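Local structure of RNA-dependent RNA polymerase (Dera Ghazi Khan orthonairovirus, 6DX2) at residues Asn41-Phe44 with Tyr45-Phe49; Leu50-Ser54 with Leu55-Arg59; Ala71-Gly74 with Gln75-Gln78. The protein forms the viral ovarian tumour (OTU) protease domain of the nairovirus L protein, a deubiquitinase, the full-length L protein probably also acting as an RNA-directed RNA polymerase. All coordinates share one frame; numbering follows the deposited sequence.

Interaction 1: Asn41-Phe44 with Tyr45-Phe49; sequences NCFF and YSVSF
With CG anti to the carbonyl carbon in both N41 (chi1 -55°) and Y45 (chi1 -67°), the two side chains meet at the start of helix 42-52, where the Asn-Cys-Phe-Phe run matches the signature of OTU-like cysteine proteases; C42 sits where this family carries its nucleophile, so that role is probable here. N41 CB lies 3.7 Å from the Y45 ring centroid, over one face, a CH-pi contact. The asparagine amide stands almost perpendicular to the ring and gives an N-H from ND2 to Y45 OH, 3.1 Å away and nearly straight at 169°. Each polar end has a second partner: N41 OD1 accepts from the backbone N of Y97, and Y45 OH is hydrogen-bonded to the D39 carboxylate. These paired bonds probably restrict how either group can turn. Along the backbone, Y45 N reaches N41 O at 2.9 Å. On another flank F43 and V47 run side by side, CE2 of F43 being 3.9 Å from CG2 of V47, next to helix 102-112. The C42 carbonyl oxygen is gripped twice, by S46 N and S46 OG, each 2.8 Å from C42 O and approaching from opposite faces of the carbonyl plane.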
ATOM      1  N   ASN A  41       6.263   6.339  10.130  1.00 33.25           N
ATOM      2  CA  ASN A  41       6.116   6.853   8.775  1.00 32.80           C
ATOM      3  C   ASN A  41       6.442   5.834   7.676  1.00 32.13           C
ATOM      4  O   ASN A  41       6.485   6.225   6.513  1.00 31.84           O
ATOM      5  CB  ASN A  41       7.036   8.068   8.607  1.00 33.45           C
ATOM      6  CG  ASN A  41       6.776   9.118   9.675  1.00 37.20           C
ATOM      7  OD1 ASN A  41       5.648   9.341  10.070  1.00 34.86           O
ATOM      8  ND2 ASN A  41       7.851   9.788  10.155  1.00 36.48           N
ATOM      9  N   CYS A  42       6.776   4.579   8.033  1.00 31.24           N
ATOM     10  CA  CYS A  42       7.345   3.622   7.085  1.00 34.29           C
ATOM     11  C   CYS A  42       6.440   3.344   5.870  1.00 27.79           C
ATOM     12  O   CYS A  42       6.987   3.094   4.795  1.00 29.91           O
ATOM     13  CB  CYS A  42       7.696   2.305   7.777  1.00 33.19           C
ATOM     14  SG  CYS A  42       6.289   1.482   8.564  1.00 34.37           S
ATOM     15  N   PHE A  43       5.097   3.408   5.995  1.00 27.21           N
ATOM     16  CA  PHE A  43       4.244   3.214   4.835  1.00 27.17           C
ATOM     17  C   PHE A  43       4.558   4.290   3.815  1.00 28.45           C
ATOM     18  O   PHE A  43       4.763   3.994   2.632  1.00 27.29           O
ATOM     19  CB  PHE A  43       2.767   3.261   5.263  1.00 26.90           C
ATOM     20  CG  PHE A  43       1.812   3.214   4.110  1.00 26.55           C
ATOM     21  CD1 PHE A  43       1.262   2.001   3.716  1.00 30.03           C
ATOM     22  CD2 PHE A  43       1.526   4.361   3.387  1.00 29.02           C
ATOM     23  CE1 PHE A  43       0.389   1.942   2.622  1.00 31.54           C
ATOM     24  CE2 PHE A  43       0.659   4.311   2.261  1.00 33.48           C
ATOM     25  CZ  PHE A  43       0.091   3.076   1.904  1.00 31.71           C
ATOM     26  N   PHE A  44       4.744   5.524   4.301  1.00 26.65           N
ATOM     27  CA  PHE A  44       4.980   6.667   3.438  1.00 27.06           C
ATOM     28  C   PHE A  44       6.404   6.696   2.942  1.00 31.10           C
ATOM     29  O   PHE A  44       6.629   7.094   1.812  1.00 31.51           O
ATOM     30  CB  PHE A  44       4.580   7.960   4.189  1.00 28.26           C
ATOM     31  CG  PHE A  44       3.125   7.889   4.728  1.00 28.97           C
ATOM     32  CD1 PHE A  44       2.025   8.031   3.855  1.00 35.60           C
ATOM     33  CD2 PHE A  44       2.902   7.503   6.064  1.00 30.88           C
ATOM     34  CE1 PHE A  44       0.716   7.914   4.363  1.00 33.54           C
ATOM     35  CE2 PHE A  44       1.637   7.351   6.564  1.00 29.48           C
ATOM     36  CZ  PHE A  44       0.536   7.534   5.720  1.00 32.33           C
ATOM     37  N   TYR A  45       7.370   6.268   3.763  1.00 29.41           N
ATOM     38  CA  TYR A  45       8.738   6.086   3.264  1.00 30.74           C
ATOM     39  C   TYR A  45       8.737   5.094   2.122  1.00 29.47           C
ATOM     40  O   TYR A  45       9.455   5.270   1.126  1.00 30.77           O
ATOM     41  CB  TYR A  45       9.648   5.519   4.334  1.00 30.48           C
ATOM     42  CG  TYR A  45       9.940   6.429   5.523  1.00 33.05           C
ATOM     43  CD1 TYR A  45       9.701   7.825   5.456  1.00 31.38           C
ATOM     44  CD2 TYR A  45      10.299   5.863   6.740  1.00 31.56           C
ATOM     45  CE1 TYR A  45       9.956   8.658   6.600  1.00 33.89           C
ATOM     46  CE2 TYR A  45      10.493   6.655   7.861  1.00 32.82           C
ATOM     47  CZ  TYR A  45      10.321   8.036   7.785  1.00 34.19           C
ATOM     48  OH  TYR A  45      10.525   8.808   8.910  1.00 35.26           O
ATOM     49  N   SER A  46       7.973   4.008   2.291  1.00 28.20           N
ATOM     50  CA  SER A  46       8.013   2.922   1.330  1.00 29.44           C
ATOM     51  C   SER A  46       7.435   3.360  -0.001  1.00 30.75           C
ATOM     52  O   SER A  46       8.018   3.056  -1.067  1.00 28.06           O
ATOM     53  CB  SER A  46       7.265   1.727   1.891  1.00 28.90           C
ATOM     54  OG  SER A  46       7.980   1.154   2.970  1.00 31.18           O
ATOM     55  N   VAL A  47       6.274   4.017   0.038  1.00 29.55           N
ATOM     56  CA  VAL A  47       5.659   4.520  -1.191  1.00 28.13           C
ATOM     57  C   VAL A  47       6.566   5.551  -1.846  1.00 30.64           C
ATOM     58  O   VAL A  47       6.797   5.504  -3.063  1.00 30.27           O
ATOM     59  CB  VAL A  47       4.279   5.107  -0.874  1.00 29.97           C
ATOM     60  CG1 VAL A  47       3.772   5.935  -2.086  1.00 40.34           C
ATOM     61  CG2 VAL A  47       3.385   3.936  -0.558  1.00 30.34           C
ATOM     62  N   SER A  48       7.177   6.446  -1.035  1.00 28.97           N
ATOM     63  CA  SER A  48       8.080   7.421  -1.617  1.00 27.42           C
ATOM     64  C   SER A  48       9.269   6.709  -2.287  1.00 33.65           C
ATOM     65  O   SER A  48       9.702   7.088  -3.378  1.00 30.32           O
ATOM     66  CB  SER A  48       8.584   8.396  -0.541  1.00 31.06           C
ATOM     67  OG  SER A  48       9.424   9.412  -1.084  1.00 34.03           O
ATOM     68  N   PHE A  49       9.814   5.681  -1.631  1.00 28.11           N
ATOM     69  CA  PHE A  49      10.946   4.978  -2.236  1.00 30.69           C
ATOM     70  C   PHE A  49      10.579   4.426  -3.604  1.00 30.49           C
ATOM     71  O   PHE A  49      11.384   4.522  -4.551  1.00 32.78           O
ATOM     72  CB  PHE A  49      11.426   3.822  -1.351  1.00 31.87           C
ATOM     73  CG  PHE A  49      12.673   3.145  -1.932  1.00 36.95           C
ATOM     74  CD1 PHE A  49      13.896   3.770  -1.861  1.00 44.92           C
ATOM     75  CD2 PHE A  49      12.558   1.964  -2.647  1.00 35.93           C
ATOM     76  CE1 PHE A  49      15.064   3.178  -2.415  1.00 49.27           C
ATOM     77  CE2 PHE A  49      13.696   1.379  -3.214  1.00 43.32           C
ATOM     78  CZ  PHE A  49      14.939   1.997  -3.084  1.00 51.08           C
TER

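Interaction 2: Leu50-Ser54 with Leu55-Arg59; sequences LLFES and LSEWR
F52 offers one ring face to E57, a CH-pi contact, with E57 CG 3.6 Å from the F52 ring centroid and near the ring normal. The chain of E57 bends at chi2 (86°), which brings the carboxylate back across the ring until its plane is only 15° from that of the phenyl group. CD then sits 3.5 Å from F52 CG, near the rim, while OE1 comes to 3.3 Å from F52 CB. E57 CB reaches the CD2 side of the ring, 3.4 Å from F52 CD2. This overlap bridges the connection between helices 42-52 and 58-71: the chain leaves the first helix through E53, whose phi is positive, and E57 occupies the N-cap position of the second. Between them S54 OG accepts a nearly linear bond from S56 N at 3.1 Å, the two-residue reach that defines an ST turn. A type I turn from L55 to W58 overlaps it, closed by W58 N on L55 O at 3.2 Å. Chemically, the methylene groups of E57 supply the apolar cover over the ring, while its charged oxygens lie toward F52 CB rather than over the ring centre, which probably limits their electrostatic conflict with the aromatic pi cloud.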
ATOM      1  N   LEU A  50       9.391   3.826  -3.703  1.00 30.22           N
ATOM      2  CA  LEU A  50       8.987   3.194  -4.958  1.00 30.75           C
ATOM      3  C   LEU A  50       8.651   4.210  -6.035  1.00 32.34           C
ATOM      4  O   LEU A  50       8.845   3.910  -7.229  1.00 36.56           O
ATOM      5  CB  LEU A  50       7.823   2.259  -4.716  1.00 28.41           C
ATOM      6  CG  LEU A  50       8.237   1.024  -3.903  1.00 28.49           C
ATOM      7  CD1 LEU A  50       7.021   0.242  -3.540  1.00 31.48           C
ATOM      8  CD2 LEU A  50       9.224   0.098  -4.688  1.00 33.58           C
ATOM      9  N   LEU A  51       8.149   5.389  -5.670  1.00 31.91           N
ATOM     10  CA  LEU A  51       7.821   6.380  -6.700  1.00 35.72           C
ATOM     11  C   LEU A  51       9.023   7.222  -7.114  1.00 39.62           C
ATOM     12  O   LEU A  51       9.155   7.553  -8.297  1.00 41.10           O
ATOM     13  CB  LEU A  51       6.719   7.307  -6.227  1.00 33.42           C
ATOM     14  CG  LEU A  51       5.420   6.619  -5.908  1.00 31.26           C
ATOM     15  CD1 LEU A  51       4.464   7.640  -5.279  1.00 33.86           C
ATOM     16  CD2 LEU A  51       4.753   6.033  -7.224  1.00 33.32           C
ATOM     17  N   PHE A  52       9.935   7.542  -6.185  1.00 38.15           N
ATOM     18  CA  PHE A  52      10.993   8.510  -6.414  1.00 38.42           C
ATOM     19  C   PHE A  52      12.407   7.979  -6.214  1.00 37.70           C
ATOM     20  O   PHE A  52      13.353   8.735  -6.451  1.00 41.98           O
ATOM     21  CB  PHE A  52      10.822   9.729  -5.472  1.00 41.79           C
ATOM     22  CG  PHE A  52       9.492  10.440  -5.650  1.00 39.10           C
ATOM     23  CD1 PHE A  52       9.312  11.343  -6.680  1.00 50.16           C
ATOM     24  CD2 PHE A  52       8.425  10.182  -4.814  1.00 34.60           C
ATOM     25  CE1 PHE A  52       8.059  11.963  -6.861  1.00 45.19           C
ATOM     26  CE2 PHE A  52       7.170  10.829  -4.985  1.00 37.67           C
ATOM     27  CZ  PHE A  52       7.007  11.688  -6.000  1.00 40.31           C
ATOM     28  N   GLU A  53      12.584   6.739  -5.739  1.00 38.21           N
ATOM     29  CA  GLU A  53      13.891   6.196  -5.355  1.00 40.34           C
ATOM     30  C   GLU A  53      14.539   7.065  -4.295  1.00 46.73           C
ATOM     31  O   GLU A  53      15.760   7.216  -4.237  1.00 45.56           O
ATOM     32  CB  GLU A  53      14.819   6.015  -6.571  1.00 49.27           C
ATOM     33  CG  GLU A  53      14.279   5.030  -7.612  1.00 60.61           C
ATOM     34  CD  GLU A  53      14.433   3.532  -7.231  1.00 74.19           C
ATOM     35  OE1 GLU A  53      13.629   2.721  -7.744  1.00 78.91           O
ATOM     36  OE2 GLU A  53      15.342   3.147  -6.458  1.00 77.28           O
ATOM     37  N   SER A  54      13.704   7.638  -3.438  1.00 41.70           N
ATOM     38  CA  SER A  54      14.154   8.515  -2.383  1.00 38.20           C
ATOM     39  C   SER A  54      13.052   8.526  -1.338  1.00 37.25           C
ATOM     40  O   SER A  54      11.891   8.280  -1.656  1.00 34.81           O
ATOM     41  CB  SER A  54      14.411   9.922  -2.915  1.00 46.02           C
ATOM     42  OG  SER A  54      14.426  10.863  -1.862  1.00 52.97           O
ATOM     43  N   LEU A  55      13.434   8.823  -0.085  1.00 44.29           N
ATOM     44  CA  LEU A  55      12.466   8.907   0.993  1.00 39.76           C
ATOM     45  C   LEU A  55      11.927  10.315   1.179  1.00 45.10           C
ATOM     46  O   LEU A  55      10.969  10.513   1.948  1.00 40.27           O
ATOM     47  CB  LEU A  55      13.103   8.440   2.313  1.00 39.20           C
ATOM     48  CG  LEU A  55      13.683   7.036   2.335  1.00 45.54           C
ATOM     49  CD1 LEU A  55      14.038   6.621   3.727  1.00 44.81           C
ATOM     50  CD2 LEU A  55      12.681   6.030   1.725  1.00 41.27           C
ATOM     51  N   SER A  56      12.510  11.284   0.487  1.00 40.35           N
ATOM     52  CA  SER A  56      12.278  12.676   0.855  1.00 49.57           C
ATOM     53  C   SER A  56      10.887  13.175   0.504  1.00 45.00           C
ATOM     54  O   SER A  56      10.517  14.257   0.986  1.00 47.89           O
ATOM     55  CB  SER A  56      13.315  13.574   0.192  1.00 56.75           C
ATOM     56  OG  SER A  56      13.132  13.603  -1.207  1.00 62.18           O
ATOM     57  N   GLU A  57      10.133  12.441  -0.325  1.00 43.00           N
ATOM     58  CA  GLU A  57       8.804  12.824  -0.777  1.00 37.27           C
ATOM     59  C   GLU A  57       7.681  12.265   0.099  1.00 33.46           C
ATOM     60  O   GLU A  57       6.502  12.420  -0.234  1.00 37.58           O
ATOM     61  CB  GLU A  57       8.615  12.387  -2.223  1.00 37.68           C
ATOM     62  CG  GLU A  57       9.470  13.183  -3.180  1.00 45.02           C
ATOM     63  CD  GLU A  57      10.881  12.626  -3.358  1.00 51.13           C
ATOM     64  OE1 GLU A  57      11.219  11.592  -2.743  1.00 48.04           O
ATOM     65  OE2 GLU A  57      11.671  13.238  -4.113  1.00 55.50           O
ATOM     66  N   TRP A  58       8.027  11.691   1.252  1.00 37.17           N
ATOM     67  CA  TRP A  58       7.030  10.962   2.028  1.00 33.33           C
ATOM     68  C   TRP A  58       5.939  11.879   2.567  1.00 35.75           C
ATOM     69  O   TRP A  58       4.764  11.495   2.606  1.00 36.32           O
ATOM     70  CB  TRP A  58       7.735  10.204   3.165  1.00 34.48           C
ATOM     71  CG  TRP A  58       8.228  11.043   4.294  1.00 41.23           C
ATOM     72  CD1 TRP A  58       9.460  11.627   4.399  1.00 34.38           C
ATOM     73  CD2 TRP A  58       7.540  11.338   5.508  1.00 35.68           C
ATOM     74  NE1 TRP A  58       9.564  12.298   5.580  1.00 40.90           N
ATOM     75  CE2 TRP A  58       8.404  12.122   6.290  1.00 36.65           C
ATOM     76  CE3 TRP A  58       6.275  11.006   6.011  1.00 37.50           C
ATOM     77  CZ2 TRP A  58       8.043  12.627   7.561  1.00 44.12           C
ATOM     78  CZ3 TRP A  58       5.911  11.503   7.261  1.00 39.45           C
ATOM     79  CH2 TRP A  58       6.812  12.303   8.029  1.00 42.44           C
ATOM     80  N   ARG A  59       6.294  13.112   2.962  1.00 37.14           N
ATOM     81  CA  ARG A  59       5.255  14.031   3.422  1.00 33.88           C
ATOM     82  C   ARG A  59       4.362  14.507   2.279  1.00 40.48           C
ATOM     83  O   ARG A  59       3.160  14.712   2.473  1.00 39.04           O
ATOM     84  CB  ARG A  59       5.869  15.255   4.120  1.00 37.45           C
ATOM     85  CG  ARG A  59       6.876  14.947   5.255  1.00 43.60           C
ATOM     86  CD  ARG A  59       7.214  16.203   6.118  1.00 51.77           C
ATOM     87  NE  ARG A  59       6.180  16.321   7.143  1.00 70.06           N
ATOM     88  CZ  ARG A  59       6.346  16.025   8.432  1.00 79.02           C
ATOM     89  NH1 ARG A  59       7.535  15.642   8.902  1.00 80.71           N
ATOM     90  NH2 ARG A  59       5.321  16.145   9.263  1.00 83.00           N
TER

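Interaction 3: Ala71-Gly74 with Gln75-Gln78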
ATOM      1  N   ALA A  71     -11.580  16.008  -1.397  1.00 47.38           N
ATOM      2  CA  ALA A  71     -12.412  16.185  -2.575  1.00 48.23           C
ATOM      3  C   ALA A  71     -13.310  14.993  -2.856  1.00 51.88           C
ATOM      4  O   ALA A  71     -14.345  15.155  -3.513  1.00 53.43           O
ATOM      5  CB  ALA A  71     -11.546  16.437  -3.807  1.00 51.40           C
ATOM      6  N   ASN A  72     -12.945  13.808  -2.388  1.00 43.33           N
ATOM      7  CA  ASN A  72     -13.557  12.559  -2.816  1.00 44.18           C
ATOM      8  C   ASN A  72     -13.786  11.638  -1.627  1.00 45.72           C
ATOM      9  O   ASN A  72     -13.495  10.445  -1.678  1.00 42.44           O
ATOM     10  CB  ASN A  72     -12.667  11.833  -3.823  1.00 45.46           C
ATOM     11  CG  ASN A  72     -12.763  12.442  -5.157  1.00 45.96           C
ATOM     12  OD1 ASN A  72     -13.845  12.867  -5.531  1.00 50.45           O
ATOM     13  ND2 ASN A  72     -11.646  12.538  -5.883  1.00 45.45           N
ATOM     14  N   TRP A  73     -14.326  12.190  -0.545  1.00 50.00           N
ATOM     15  CA  TRP A  73     -14.459  11.420   0.685  1.00 45.48           C
ATOM     16  C   TRP A  73     -15.302  10.166   0.477  1.00 50.60           C
ATOM     17  O   TRP A  73     -15.027   9.122   1.076  1.00 46.95           O
ATOM     18  CB  TRP A  73     -15.075  12.310   1.766  1.00 48.04           C
ATOM     19  CG  TRP A  73     -15.255  11.672   3.103  1.00 51.43           C
ATOM     20  CD1 TRP A  73     -16.411  11.586   3.812  1.00 48.33           C
ATOM     21  CD2 TRP A  73     -14.236  11.049   3.910  1.00 45.68           C
ATOM     22  NE1 TRP A  73     -16.177  10.959   5.023  1.00 53.56           N
ATOM     23  CE2 TRP A  73     -14.854  10.617   5.104  1.00 50.37           C
ATOM     24  CE3 TRP A  73     -12.868  10.823   3.737  1.00 39.89           C
ATOM     25  CZ2 TRP A  73     -14.144   9.964   6.117  1.00 46.73           C
ATOM     26  CZ3 TRP A  73     -12.165  10.169   4.747  1.00 43.94           C
ATOM     27  CH2 TRP A  73     -12.808   9.747   5.916  1.00 47.77           C
ATOM     28  N   GLY A  74     -16.360  10.260  -0.341  1.00 50.66           N
ATOM     29  CA  GLY A  74     -17.212   9.106  -0.586  1.00 52.04           C
ATOM     30  C   GLY A  74     -16.495   7.919  -1.222  1.00 47.19           C
ATOM     31  O   GLY A  74     -16.945   6.782  -1.052  1.00 53.54           O
ATOM     32  N   GLN A  75     -15.368   8.142  -1.928  1.00 40.79           N
ATOM     33  CA  GLN A  75     -14.553   7.058  -2.451  1.00 40.68           C
ATOM     34  C   GLN A  75     -13.538   6.516  -1.439  1.00 44.12           C
ATOM     35  O   GLN A  75     -12.845   5.540  -1.730  1.00 47.65           O
ATOM     36  CB  GLN A  75     -13.792   7.533  -3.686  1.00 47.21           C
ATOM     37  CG  GLN A  75     -14.689   8.297  -4.668  1.00 56.90           C
ATOM     38  CD  GLN A  75     -15.944   7.523  -5.045  1.00 66.00           C
ATOM     39  OE1 GLN A  75     -17.083   7.962  -4.781  1.00 67.52           O
ATOM     40  NE2 GLN A  75     -15.745   6.360  -5.668  1.00 67.00           N
ATOM     41  N   CYS A  76     -13.419   7.129  -0.266  1.00 41.91           N
ATOM     42  CA  CYS A  76     -12.479   6.664   0.757  1.00 41.92           C
ATOM     43  C   CYS A  76     -13.177   5.638   1.650  1.00 39.83           C
ATOM     44  O   CYS A  76     -13.519   5.910   2.809  1.00 39.91           O
ATOM     45  CB  CYS A  76     -11.989   7.855   1.571  1.00 38.69           C
ATOM     46  SG  CYS A  76     -11.068   9.070   0.540  1.00 39.97           S
ATOM     47  N   VAL A  77     -13.466   4.475   1.054  1.00 38.61           N
ATOM     48  CA  VAL A  77     -14.407   3.539   1.688  1.00 42.16           C
ATOM     49  C   VAL A  77     -13.886   3.111   3.055  1.00 48.04           C
ATOM     50  O   VAL A  77     -14.622   3.138   4.061  1.00 44.62           O
ATOM     51  CB  VAL A  77     -14.643   2.312   0.785  1.00 44.46           C
ATOM     52  CG1 VAL A  77     -15.479   1.233   1.487  1.00 44.22           C
ATOM     53  CG2 VAL A  77     -15.294   2.729  -0.518  1.00 53.43           C
ATOM     54  N   GLN A  78     -12.605   2.709   3.114  1.00 45.92           N
ATOM     55  CA  GLN A  78     -12.095   2.187   4.370  1.00 40.69           C
ATOM     56  C   GLN A  78     -11.923   3.300   5.385  1.00 38.02           C
ATOM     57  O   GLN A  78     -12.207   3.108   6.570  1.00 40.40           O
ATOM     58  CB  GLN A  78     -10.779   1.437   4.150  1.00 41.24           C
ATOM     59  CG  GLN A  78     -10.890   0.152   3.315  1.00 44.30           C
ATOM     60  CD  GLN A  78     -11.845  -0.893   3.902  1.00 61.48           C
ATOM     61  OE1 GLN A  78     -13.008  -1.018   3.477  1.00 71.95           O
ATOM     62  NE2 GLN A  78     -11.360  -1.649   4.878  1.00 63.43           N
TER
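W73 meets C76 at the centre of an inverse gamma turn (C76 phi/psi -89°/69°), a tight reversal that breaks the helical path between W73 and helix 77-82. Its closing bond, from V77 N to Q75 O at 3.0 Å, is weak. Just before it the chain makes a short 3-10 segment, evident from two bonds with three-residue spacing: Q75 N to N72 O at 3.0 Å and C76 N to W73 O at 2.9 Å. The 3-10 spacing brings C76 back beside W73. With its CG anti to the backbone N, the tryptophan sends the six-membered ring of its indole alongside C76, whose CB approaches it obliquely, 3.8 Å from W73 CE3. The sulfur makes an oblique sulfur-aromatic contact, C76 SG lying 5.2 Å from the centroid of that W73 ring and 61° off its normal. Q75 bends at chi2, and its OE1 comes to 3.6 Å from G74 C. F68 and I107 also pack on C76, joining this connection to helices 58-71 and 102-112, while Q75 O takes a bond from K110 and G74 O one from K80. The cysteine-indole contact is therefore chiefly apolar, CB making the closer approach and the oblique sulfur adding a looser one, whereas the backbone carbonyls supply the polar links to neighbouring helices.

Interaction 2 takes up the chain where interaction 1 ends, at the last turn of helix 42-52, and runs on to helix 58-71. Their centres are about 7 Å apart, and they touch directly: S48 OG of the first is 2.8 Å from S54 O of the second, a probable hydrogen bond, and Y45 and W58 meet edge-to-face. W58 also packs on N41, so the start of helix 58-71 borders the residue next to C42, the probable nucleophile of this OTU domain. Interaction 3 lies at the far end of helix 58-71; its centre is about 21 Å from that of interaction 1 and 24 Å from that of interaction 2, without touching either. Helix 102-112 nevertheless packs on both interaction 1 and interaction 3.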